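Local coordinates for fibronectin type III domain-containing protein (Simiduia agarivorans, PDB 6P2K) that probably cleaves beta-1,4-glucan chains such as xyloglucan, acting as a glycoside hydrolase of family 74 through its twin seven-bladed beta-propeller portion, at residues 165-170 with 210-215; 648-653 with 703-708. All coordinates share one frame; numbering follows the deposited sequence.

In the fold
Both contacts join neighbouring blades of the tandem beta-propellers that form this part of a longer protein. Contact 1 brings together the first strands of two consecutive four-stranded sheets, 166-171 and 210-216, in one propeller. Contact 2 packs strand 648-653, third of its sheet, against strand 702-709, second of the next, in the other propeller. They come in series along the chain, contact 1 closing before contact 2 opens, and share no strand. Their centres lie about 46 Å apart on opposite sides of the chain's centre, with nearest atoms about 22 Å apart. Each therefore knits blades within its own propeller; in this family the substrate cleft runs between the two propellers.

Contact 1 of 2, residues 165-170 with 210-215; sequences NVYSVV and WNKGIA
Y167 and G213 stand side by side with CA atoms 5.2 Å apart, where two strands running nearly parallel (19° between their N-to-C directions) come within 5.5 Å axis to axis. This is the seam between consecutive beta-propeller blades, each strand being the first of its own four-stranded sheet. Within its sheet, strand 166-171 has a classic beta bulge: Y167 and S168 both face G182, and both side chains start off toward the next blade. The tyrosine lies alongside K212, pointing the same way, with K212 CD 3.6 Å from Y167 CE2. At their ends K212 NZ donates to Y167 OH over 2.8 Å, and N184 bonds to both groups, so the buried ammonium and hydroxyl are held together. A long, flexible lysine suits this place, its aliphatic part lying along the ring while its nitrogen reaches the phenol. S168 is short enough to bond to backbone: with OG set between the backbone N and the carbonyl carbon (chi1 35°), it accepts from I214 N at 2.9 Å in a fairly straight bond (162°). G213 suits its place because, at its backbone angles, a CB would jam against the carbonyl O of K212. Beyond it, V170 CG1 meets I214 CG1 at 3.9 Å. N211 braces this strand with an Asx turn, its OD1 accepting from G213 N at 2.9 Å while its ND2 donates to G213 O.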
loop_
_atom_site.group_PDB
_atom_site.type_symbol
_atom_site.label_atom_id
_atom_site.label_comp_id
_atom_site.label_asym_id
_atom_site.label_seq_id
_atom_site.Cartn_x
_atom_site.Cartn_y
_atom_site.Cartn_z
ATOM N N ASN B 165 -58.405 -5.136 -27.177
ATOM C CA ASN B 165 -57.364 -6.040 -26.698
ATOM C C ASN B 165 -57.951 -7.103 -25.778
ATOM O O ASN B 165 -58.590 -6.781 -24.773
ATOM C CB ASN B 165 -56.286 -5.236 -25.971
ATOM C CG ASN B 165 -55.009 -6.022 -25.751
ATOM O OD1 ASN B 165 -54.886 -7.168 -26.179
ATOM N ND2 ASN B 165 -54.046 -5.402 -25.079
ATOM N N VAL B 166 -57.745 -8.371 -26.129
ATOM C CA VAL B 166 -58.155 -9.498 -25.299
ATOM C C VAL B 166 -56.934 -10.011 -24.553
ATOM O O VAL B 166 -55.871 -10.221 -25.153
ATOM C CB VAL B 166 -58.797 -10.617 -26.138
ATOM C CG1 VAL B 166 -59.126 -11.813 -25.255
ATOM C CG2 VAL B 166 -60.047 -10.105 -26.834
ATOM N N TYR B 167 -57.079 -10.215 -23.245
ATOM C CA TYR B 167 -55.962 -10.613 -22.400
ATOM C C TYR B 167 -55.949 -12.101 -22.074
ATOM O O TYR B 167 -54.876 -12.711 -22.065
ATOM C CB TYR B 167 -55.972 -9.797 -21.104
ATOM C CG TYR B 167 -55.708 -8.327 -21.335
ATOM C CD1 TYR B 167 -54.441 -7.875 -21.683
ATOM C CD2 TYR B 167 -56.727 -7.389 -21.215
ATOM C CE1 TYR B 167 -54.195 -6.531 -21.899
ATOM C CE2 TYR B 167 -56.491 -6.041 -21.429
ATOM C CZ TYR B 167 -55.225 -5.618 -21.771
ATOM O OH TYR B 167 -54.982 -4.281 -21.986
ATOM N N SER B 168 -57.104 -12.713 -21.814
ATOM C CA SER B 168 -57.122 -14.137 -21.513
ATOM C C SER B 168 -58.424 -14.767 -21.990
ATOM O O SER B 168 -59.444 -14.095 -22.170
ATOM C CB SER B 168 -56.914 -14.403 -20.014
ATOM O OG SER B 168 -57.518 -13.400 -19.220
ATOM N N VAL B 169 -58.359 -16.081 -22.201
ATOM C CA VAL B 169 -59.481 -16.907 -22.634
ATOM C C VAL B 169 -59.381 -18.219 -21.869
ATOM O O VAL B 169 -58.391 -18.944 -22.011
ATOM C CB VAL B 169 -59.460 -17.171 -24.152
ATOM C CG1 VAL B 169 -60.476 -18.239 -24.522
ATOM C CG2 VAL B 169 -59.714 -15.887 -24.929
ATOM N N VAL B 170 -60.390 -18.529 -21.055
ATOM C CA VAL B 170 -60.315 -19.655 -20.132
ATOM C C VAL B 170 -61.599 -20.471 -20.206
ATOM O O VAL B 170 -62.701 -19.923 -20.077
ATOM C CB VAL B 170 -60.048 -19.187 -18.688
ATOM C CG1 VAL B 170 -61.047 -18.113 -18.278
ATOM C CG2 VAL B 170 -60.086 -20.367 -17.728
ATOM N N TRP B 210 -62.375 -1.651 -17.934
ATOM C CA TRP B 210 -61.469 -2.545 -18.643
ATOM C C TRP B 210 -60.983 -3.664 -17.732
ATOM O O TRP B 210 -60.448 -3.409 -16.649
ATOM C CB TRP B 210 -60.276 -1.763 -19.191
ATOM C CG TRP B 210 -60.648 -0.795 -20.265
ATOM C CD1 TRP B 210 -61.907 -0.460 -20.668
ATOM C CD2 TRP B 210 -59.750 -0.026 -21.073
ATOM N NE1 TRP B 210 -61.852 0.463 -21.682
ATOM C CE2 TRP B 210 -60.539 0.749 -21.949
ATOM C CE3 TRP B 210 -58.358 0.082 -21.143
ATOM C CZ2 TRP B 210 -59.983 1.620 -22.881
ATOM C CZ3 TRP B 210 -57.806 0.948 -22.072
ATOM C CH2 TRP B 210 -58.618 1.706 -22.928
ATOM N N ASN B 211 -61.167 -4.903 -18.176
ATOM C CA ASN B 211 -60.616 -6.054 -17.479
ATOM C C ASN B 211 -59.214 -6.348 -17.994
ATOM O O ASN B 211 -58.967 -6.332 -19.204
ATOM C CB ASN B 211 -61.499 -7.286 -17.661
ATOM C CG ASN B 211 -60.836 -8.549 -17.153
ATOM O OD1 ASN B 211 -60.345 -9.365 -17.932
ATOM N ND2 ASN B 211 -60.800 -8.706 -15.837
ATOM N N LYS B 212 -58.298 -6.617 -17.066
ATOM C CA LYS B 212 -56.905 -6.906 -17.393
ATOM C C LYS B 212 -56.571 -8.372 -17.141
ATOM O O LYS B 212 -55.513 -8.707 -16.607
ATOM C CB LYS B 212 -55.967 -5.999 -16.601
ATOM C CG LYS B 212 -56.167 -4.520 -16.884
ATOM C CD LYS B 212 -55.952 -4.211 -18.361
ATOM C CE LYS B 212 -56.106 -2.724 -18.650
ATOM N NZ LYS B 212 -55.700 -2.384 -20.042
ATOM N N GLY B 213 -57.465 -9.259 -17.531
ATOM C CA GLY B 213 -57.248 -10.680 -17.366
ATOM C C GLY B 213 -58.240 -11.296 -16.401
ATOM O O GLY B 213 -58.713 -10.654 -15.460
ATOM N N ILE B 214 -58.567 -12.565 -16.645
ATOM C CA ILE B 214 -59.492 -13.302 -15.799
ATOM C C ILE B 214 -58.887 -14.653 -15.458
ATOM O O ILE B 214 -57.981 -15.149 -16.132
ATOM C CB ILE B 214 -60.868 -13.516 -16.458
ATOM C CG1 ILE B 214 -60.697 -14.276 -17.771
ATOM C CG2 ILE B 214 -61.569 -12.188 -16.669
ATOM C CD1 ILE B 214 -61.933 -14.318 -18.595
ATOM N N ALA B 215 -59.422 -15.252 -14.399
ATOM C CA ALA B 215 -59.069 -16.601 -13.998
ATOM C C ALA B 215 -60.330 -17.311 -13.538
ATOM O O ALA B 215 -61.210 -16.698 -12.928
ATOM C CB ALA B 215 -58.015 -16.604 -12.885
#

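Contact 2 of 2, residues 648-653 with 703-708; sequences WQILLS and IVMSYY
Y707 and W648 supply the one hydrogen bond that spans these antiparallel strands, whose axes run 9.2 Å apart at 166°, too far for backbone pairing. Y707 OH donates to W648 O over 2.6 Å, with a C=O...donor angle of 144° and the donor tilted 29° from the carbonyl plane. The oxygen lies at the edge of the phenol ring, near its plane. A tyrosine suits this site because its rigid ring carries a donor across the gap to a buried carbonyl; with a phenylalanine here that bond would be lost, and W648 O would probably be left without its mate from this strand. The ring is also packed on a face: M705, bent at chi2 and chi3, curls back so that its methyl CE makes a CH-pi contact 3.4 Å above the plane of Y707, over its centre, and F690 meets Y707 edge-to-face. Aliphatic side chains make further contacts. I650 crosses M705 at a slant, its CD1 3.7 Å from M705 CB and its CG1 3.9 Å from M705 CG; an unbranched methionine can meet isoleucine and tyrosine at once. Farther along, L652 CD1 and I703 CD1 approach more loosely, at 4.3 Å. F634 and F664 each touch both I650 and M705, adding aromatic surface to the pair. Such interdigitation of side chains from successive sheets is the usual blade-to-blade packing of a beta-propeller, here well away from the zinc sites.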
loop_
_atom_site.group_PDB
_atom_site.type_symbol
_atom_site.label_atom_id
_atom_site.label_comp_id
_atom_site.label_asym_id
_atom_site.label_seq_id
_atom_site.Cartn_x
_atom_site.Cartn_y
_atom_site.Cartn_z
ATOM N N TRP B 648 -30.836 2.713 -49.109
ATOM C CA TRP B 648 -29.483 2.829 -48.587
ATOM C C TRP B 648 -28.526 2.047 -49.475
ATOM O O TRP B 648 -28.870 0.984 -49.997
ATOM C CB TRP B 648 -29.409 2.315 -47.150
ATOM C CG TRP B 648 -30.063 3.225 -46.158
ATOM C CD1 TRP B 648 -31.245 3.891 -46.309
ATOM C CD2 TRP B 648 -29.571 3.570 -44.862
ATOM N NE1 TRP B 648 -31.520 4.627 -45.183
ATOM C CE2 TRP B 648 -30.509 4.447 -44.278
ATOM C CE3 TRP B 648 -28.428 3.221 -44.134
ATOM C CZ2 TRP B 648 -30.335 4.986 -43.003
ATOM C CZ3 TRP B 648 -28.260 3.753 -42.870
ATOM C CH2 TRP B 648 -29.208 4.627 -42.317
ATOM N N GLN B 649 -27.323 2.588 -49.652
ATOM C CA GLN B 649 -26.329 2.005 -50.541
ATOM C C GLN B 649 -24.960 2.093 -49.883
ATOM O O GLN B 649 -24.761 2.829 -48.914
ATOM C CB GLN B 649 -26.301 2.720 -51.902
ATOM C CG GLN B 649 -27.669 2.918 -52.544
ATOM C CD GLN B 649 -27.637 3.885 -53.718
ATOM O OE1 GLN B 649 -28.167 3.595 -54.790
ATOM N NE2 GLN B 649 -27.018 5.043 -53.515
ATOM N N ILE B 650 -24.012 1.328 -50.422
ATOM C CA ILE B 650 -22.611 1.421 -50.026
ATOM C C ILE B 650 -21.878 2.223 -51.090
ATOM O O ILE B 650 -21.833 1.823 -52.261
ATOM C CB ILE B 650 -21.971 0.036 -49.843
ATOM C CG1 ILE B 650 -22.717 -0.779 -48.783
ATOM C CG2 ILE B 650 -20.512 0.190 -49.436
ATOM C CD1 ILE B 650 -22.529 -0.267 -47.376
ATOM N N LEU B 651 -21.319 3.360 -50.692
ATOM C CA LEU B 651 -20.525 4.202 -51.575
ATOM C C LEU B 651 -19.075 4.170 -51.119
ATOM O O LEU B 651 -18.794 4.144 -49.917
ATOM C CB LEU B 651 -21.041 5.645 -51.592
ATOM C CG LEU B 651 -22.520 5.864 -51.923
ATOM C CD1 LEU B 651 -22.794 7.323 -52.244
ATOM C CD2 LEU B 651 -22.947 4.984 -53.077
ATOM N N LEU B 652 -18.159 4.172 -52.082
ATOM C CA LEU B 652 -16.736 4.061 -51.800
ATOM C C LEU B 652 -15.990 5.226 -52.431
ATOM O O LEU B 652 -16.329 5.671 -53.534
ATOM C CB LEU B 652 -16.166 2.735 -52.319
ATOM C CG LEU B 652 -14.846 2.273 -51.699
ATOM C CD1 LEU B 652 -15.019 2.006 -50.213
ATOM C CD2 LEU B 652 -14.323 1.034 -52.413
ATOM N N SER B 653 -14.972 5.712 -51.723
ATOM C CA SER B 653 -14.088 6.749 -52.230
ATOM C C SER B 653 -12.660 6.405 -51.840
ATOM O O SER B 653 -12.408 5.959 -50.715
ATOM C CB SER B 653 -14.455 8.133 -51.672
ATOM O OG SER B 653 -13.359 9.030 -51.797
ATOM N N ILE B 703 -15.165 -5.613 -46.690
ATOM C CA ILE B 703 -16.231 -4.671 -46.363
ATOM C C ILE B 703 -17.479 -5.481 -46.040
ATOM O O ILE B 703 -17.772 -6.475 -46.713
ATOM C CB ILE B 703 -16.501 -3.687 -47.522
ATOM C CG1 ILE B 703 -15.260 -2.849 -47.823
ATOM C CG2 ILE B 703 -17.685 -2.782 -47.204
ATOM C CD1 ILE B 703 -15.302 -2.166 -49.171
ATOM N N VAL B 704 -18.213 -5.065 -45.007
ATOM C CA VAL B 704 -19.418 -5.761 -44.577
ATOM C C VAL B 704 -20.541 -4.746 -44.393
ATOM O O VAL B 704 -20.302 -3.579 -44.074
ATOM C CB VAL B 704 -19.179 -6.565 -43.273
ATOM C CG1 VAL B 704 -18.777 -5.636 -42.135
ATOM C CG2 VAL B 704 -20.402 -7.399 -42.894
ATOM N N MET B 705 -21.773 -5.196 -44.624
ATOM C CA MET B 705 -22.962 -4.389 -44.380
ATOM C C MET B 705 -24.140 -5.328 -44.159
ATOM O O MET B 705 -24.070 -6.524 -44.458
ATOM C CB MET B 705 -23.235 -3.420 -45.538
ATOM C CG MET B 705 -23.538 -4.093 -46.871
ATOM S SD MET B 705 -25.289 -4.481 -47.091
ATOM C CE MET B 705 -26.015 -2.848 -46.994
ATOM N N SER B 706 -25.236 -4.769 -43.644
ATOM C CA SER B 706 -26.425 -5.557 -43.345
ATOM C C SER B 706 -27.673 -4.739 -43.639
ATOM O O SER B 706 -27.828 -3.632 -43.114
ATOM C CB SER B 706 -26.422 -6.020 -41.883
ATOM O OG SER B 706 -27.715 -6.416 -41.465
ATOM N N TYR B 707 -28.560 -5.290 -44.468
ATOM C CA TYR B 707 -29.821 -4.639 -44.816
ATOM C C TYR B 707 -30.896 -5.050 -43.817
ATOM O O TYR B 707 -31.151 -6.244 -43.627
ATOM C CB TYR B 707 -30.245 -5.004 -46.237
ATOM C CG TYR B 707 -29.718 -4.069 -47.301
ATOM C CD1 TYR B 707 -29.986 -2.708 -47.249
ATOM C CD2 TYR B 707 -28.957 -4.549 -48.361
ATOM C CE1 TYR B 707 -29.512 -1.847 -48.220
ATOM C CE2 TYR B 707 -28.477 -3.696 -49.339
ATOM C CZ TYR B 707 -28.756 -2.346 -49.262
ATOM O OH TYR B 707 -28.279 -1.493 -50.231
ATOM N N TYR B 708 -31.538 -4.061 -43.196
ATOM C CA TYR B 708 -32.442 -4.324 -42.082
ATOM C C TYR B 708 -33.423 -3.168 -41.948
ATOM O O TYR B 708 -33.012 -2.004 -41.951
ATOM C CB TYR B 708 -31.637 -4.515 -40.791
ATOM C CG TYR B 708 -32.457 -4.599 -39.529
ATOM C CD1 TYR B 708 -33.126 -5.768 -39.188
ATOM C CD2 TYR B 708 -32.546 -3.516 -38.665
ATOM C CE1 TYR B 708 -33.869 -5.850 -38.025
ATOM C CE2 TYR B 708 -33.284 -3.590 -37.500
ATOM C CZ TYR B 708 -33.944 -4.756 -37.186
ATOM O OH TYR B 708 -34.686 -4.827 -36.027
#